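Local coordinates for protein 1,3-alpha-isomaltosidase (Kribbella flavida DSM 17836, PDB 5X3I) that hydrolyses the alpha-1,3-glucosidic linkages of a cyclic tetrasaccharide derived from starch, yielding isomaltose inside the cell, at residues 149-159 with 266-274. The protein carries 1 engineered substitution. Residues are numbered along the deposited sequence; the frame is centred on the assembly and turned at random.
Sequences VGEVRGGGERV and PVVDLAIYE. With SO4 (sulfate ion), chain C.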
loop_
_atom_site.group_PDB
_atom_site.type_symbol
_atom_site.label_atom_id
_atom_site.label_comp_id
_atom_site.label_asym_id
_atom_site.label_seq_id
_atom_site.Cartn_x
_atom_site.Cartn_y
_atom_site.Cartn_z
ATOM N N VAL A 149 13.752 12.875 -30.799
ATOM C CA VAL A 149 14.159 14.129 -30.163
ATOM C C VAL A 149 14.245 13.962 -28.650
ATOM O O VAL A 149 14.712 14.852 -27.945
ATOM C CB VAL A 149 13.183 15.290 -30.467
ATOM C CG1 VAL A 149 12.913 15.396 -31.954
ATOM C CG2 VAL A 149 11.885 15.129 -29.679
ATOM N N GLY A 150 13.784 12.815 -28.162
ATOM C CA GLY A 150 13.729 12.556 -26.735
ATOM C C GLY A 150 15.075 12.291 -26.100
ATOM O O GLY A 150 16.006 11.835 -26.759
ATOM N N GLU A 151 15.165 12.563 -24.803
ATOM C CA GLU A 151 16.397 12.362 -24.055
ATOM C C GLU A 151 16.162 11.639 -22.737
ATOM O O GLU A 151 15.155 11.848 -22.060
ATOM C CB GLU A 151 17.078 13.696 -23.756
ATOM C CG GLU A 151 17.261 14.605 -24.944
ATOM C CD GLU A 151 17.650 16.004 -24.527
ATOM O OE1 GLU A 151 18.168 16.165 -23.401
ATOM O OE2 GLU A 151 17.427 16.945 -25.318
ATOM N N VAL A 152 17.106 10.787 -22.384
ATOM C CA VAL A 152 17.203 10.292 -21.032
ATOM C C VAL A 152 18.328 11.075 -20.383
ATOM O O VAL A 152 19.477 10.987 -20.811
ATOM C CB VAL A 152 17.475 8.791 -20.984
ATOM C CG1 VAL A 152 17.803 8.362 -19.565
ATOM C CG2 VAL A 152 16.279 8.033 -21.522
ATOM N N ARG A 153 17.987 11.876 -19.384
ATOM C CA ARG A 153 18.950 12.771 -18.759
ATOM C C ARG A 153 19.352 12.296 -17.379
ATOM O O ARG A 153 18.495 11.957 -16.568
ATOM C CB ARG A 153 18.377 14.179 -18.647
ATOM C CG ARG A 153 17.882 14.764 -19.942
ATOM C CD ARG A 153 17.141 16.060 -19.689
ATOM N NE ARG A 153 16.695 16.676 -20.933
ATOM C CZ ARG A 153 15.954 17.775 -21.002
ATOM N NH1 ARG A 153 15.571 18.387 -19.892
ATOM N NH2 ARG A 153 15.598 18.264 -22.181
ATOM N N GLY A 154 20.653 12.290 -17.113
ATOM C CA GLY A 154 21.145 12.109 -15.762
ATOM C C GLY A 154 21.817 10.804 -15.389
ATOM O O GLY A 154 22.395 10.705 -14.308
ATOM N N GLY A 155 21.772 9.811 -16.267
ATOM C CA GLY A 155 22.366 8.527 -15.948
ATOM C C GLY A 155 23.836 8.371 -16.304
ATOM O O GLY A 155 24.473 7.397 -15.908
ATOM N N GLY A 156 24.378 9.320 -17.058
ATOM C CA GLY A 156 25.768 9.250 -17.479
ATOM C C GLY A 156 26.123 7.966 -18.206
ATOM O O GLY A 156 25.334 7.448 -18.993
ATOM N N GLU A 157 27.306 7.432 -17.926
ATOM C CA GLU A 157 27.796 6.265 -18.650
ATOM C C GLU A 157 27.097 4.977 -18.244
ATOM O O GLU A 157 27.299 3.939 -18.863
ATOM C CB GLU A 157 29.304 6.111 -18.456
ATOM C CG GLU A 157 30.122 7.226 -19.092
ATOM C CD GLU A 157 31.613 6.963 -19.033
ATOM O OE1 GLU A 157 32.354 7.846 -18.554
ATOM O OE2 GLU A 157 32.044 5.875 -19.473
ATOM N N ARG A 158 26.275 5.043 -17.203
ATOM C CA ARG A 158 25.549 3.863 -16.757
ATOM C C ARG A 158 24.398 3.527 -17.699
ATOM O O ARG A 158 23.960 2.385 -17.761
ATOM C CB ARG A 158 25.028 4.059 -15.332
ATOM C CG ARG A 158 26.112 4.016 -14.266
ATOM C CD ARG A 158 25.515 3.959 -12.867
ATOM N NE ARG A 158 26.463 3.420 -11.898
ATOM C CZ ARG A 158 27.154 4.164 -11.051
ATOM N NH1 ARG A 158 26.987 5.475 -11.047
ATOM N NH2 ARG A 158 27.997 3.599 -10.201
ATOM N N VAL A 159 23.920 4.522 -18.438
ATOM C CA VAL A 159 22.763 4.341 -19.310
ATOM C C VAL A 159 23.148 3.956 -20.742
ATOM O O VAL A 159 23.965 4.615 -21.375
ATOM C CB VAL A 159 21.900 5.616 -19.358
ATOM C CG1 VAL A 159 20.820 5.494 -20.420
ATOM C CG2 VAL A 159 21.277 5.884 -18.000
ATOM N N PRO A 266 8.888 14.197 -24.251
ATOM C CA PRO A 266 9.680 12.972 -24.387
ATOM C C PRO A 266 11.004 13.047 -23.628
ATOM O O PRO A 266 12.068 12.924 -24.224
ATOM C CB PRO A 266 9.915 12.877 -25.896
ATOM C CG PRO A 266 9.936 14.288 -26.349
ATOM C CD PRO A 266 8.946 15.027 -25.466
ATOM N N VAL A 267 10.931 13.244 -22.317
ATOM C CA VAL A 267 12.127 13.355 -21.492
ATOM C C VAL A 267 12.024 12.451 -20.274
ATOM O O VAL A 267 10.997 12.435 -19.598
ATOM C CB VAL A 267 12.358 14.809 -21.031
ATOM C CG1 VAL A 267 13.519 14.889 -20.052
ATOM C CG2 VAL A 267 12.605 15.712 -22.224
ATOM N N VAL A 268 13.076 11.685 -20.007
ATOM C CA VAL A 268 13.165 10.922 -18.774
ATOM C C VAL A 268 14.297 11.483 -17.921
ATOM O O VAL A 268 15.465 11.449 -18.312
ATOM C CB VAL A 268 13.394 9.429 -19.027
ATOM C CG1 VAL A 268 13.661 8.715 -17.726
ATOM C CG2 VAL A 268 12.187 8.817 -19.719
ATOM N N ASP A 269 13.935 12.032 -16.768
ATOM C CA ASP A 269 14.915 12.555 -15.830
ATOM C C ASP A 269 15.278 11.481 -14.822
ATOM O O ASP A 269 14.429 11.003 -14.073
ATOM C CB ASP A 269 14.389 13.800 -15.116
ATOM C CG ASP A 269 14.305 15.008 -16.026
ATOM O OD1 ASP A 269 13.176 15.399 -16.390
ATOM O OD2 ASP A 269 15.367 15.570 -16.378
ATOM N N LEU A 270 16.548 11.108 -14.807
ATOM C CA LEU A 270 17.014 10.011 -13.981
ATOM C C LEU A 270 18.049 10.503 -12.982
ATOM O O LEU A 270 19.061 11.083 -13.370
ATOM C CB LEU A 270 17.592 8.902 -14.856
ATOM C CG LEU A 270 18.189 7.683 -14.155
ATOM C CD1 LEU A 270 17.097 6.817 -13.568
ATOM C CD2 LEU A 270 19.083 6.882 -15.095
ATOM N N ALA A 271 17.784 10.293 -11.694
ATOM C CA ALA A 271 18.734 10.679 -10.660
ATOM C C ALA A 271 19.606 9.492 -10.300
ATOM O O ALA A 271 19.122 8.376 -10.156
ATOM C CB ALA A 271 18.010 11.220 -9.418
ATOM N N ILE A 272 20.903 9.738 -10.187
ATOM C CA ILE A 272 21.850 8.720 -9.762
ATOM C C ILE A 272 22.444 9.115 -8.417
ATOM O O ILE A 272 22.879 10.243 -8.247
ATOM C CB ILE A 272 22.983 8.534 -10.783
ATOM C CG1 ILE A 272 22.411 8.123 -12.139
ATOM C CG2 ILE A 272 23.975 7.489 -10.297
ATOM C CD1 ILE A 272 21.706 6.799 -12.115
ATOM N N TYR A 273 22.453 8.193 -7.460
ATOM C CA TYR A 273 23.034 8.484 -6.151
ATOM C C TYR A 273 24.209 7.560 -5.907
ATOM O O TYR A 273 24.121 6.369 -6.173
ATOM C CB TYR A 273 21.999 8.325 -5.028
ATOM C CG TYR A 273 20.657 8.953 -5.321
ATOM C CD1 TYR A 273 20.498 10.323 -5.324
ATOM C CD2 TYR A 273 19.552 8.169 -5.585
ATOM C CE1 TYR A 273 19.269 10.897 -5.583
ATOM C CE2 TYR A 273 18.323 8.734 -5.846
ATOM C CZ TYR A 273 18.190 10.096 -5.844
ATOM O OH TYR A 273 16.973 10.660 -6.116
ATOM N N GLU A 274 25.302 8.103 -5.384
ATOM C CA GLU A 274 26.501 7.297 -5.168
ATOM C C GLU A 274 26.911 7.262 -3.701
ATOM O O GLU A 274 26.801 8.261 -3.005
ATOM C CB GLU A 274 27.649 7.834 -6.021
ATOM C CG GLU A 274 27.231 8.169 -7.443
ATOM C CD GLU A 274 28.202 7.656 -8.476
ATOM O OE1 GLU A 274 27.748 7.174 -9.535
ATOM O OE2 GLU A 274 29.424 7.740 -8.232
HETATM S S SO4 C . 23.961 12.735 -18.717
HETATM O O1 SO4 C . 23.884 11.952 -17.487
HETATM O O2 SO4 C . 22.822 13.639 -18.841
HETATM O O3 SO4 C . 25.187 13.524 -18.703
HETATM O O4 SO4 C . 23.980 11.819 -19.851
HETATM O O HOH W 1 21.867 12.035 -11.789
#
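Arg153 O accepts the N-H of Leu270 at 2.8 Å, and Arg153 N gives its own hydrogen to Val268 O, also at 2.8 Å. With Val268 N bonded to Glu151 O, these bonds form a short parallel ladder that adds strand 151-153 to the edge of the mixed sheet in the galactose mutarotase-like beta-sandwich domain of this family 31 glycosidase; strand 237-241 flanks 267-274 on its other side. Val152 and Val268, beta-branched as suits a strand, lie side by side on the inner face against Phe176. On the other face the extended Arg153 chain crosses Val267, whose CG1 lies 3.7 Å from NE, over one guanidinium face toward its rim, while NE makes a salt bridge to Glu151 OE1 at 2.9 Å, met from above the carboxylate plane. A serine in place of Val267 takes both methyls from beside the guanidinium, which would probably be left freer to turn. Just past the strand, at Gly154, phi of 108° and the nearby Leu270 O both call for glycine. There a sulfate, probably from the crystallisation liquor, accepts the N-H of Gly156 through O1 at 2.7 Å and that of Gly154 through O2. Leu270, with CG anti to the backbone N (chi1 178°), sets CD2 against Val159 CG2, 3.8 Å away. A water links Gly154 O to Ile272 N, donating to the carbonyl and accepting the amide hydrogen.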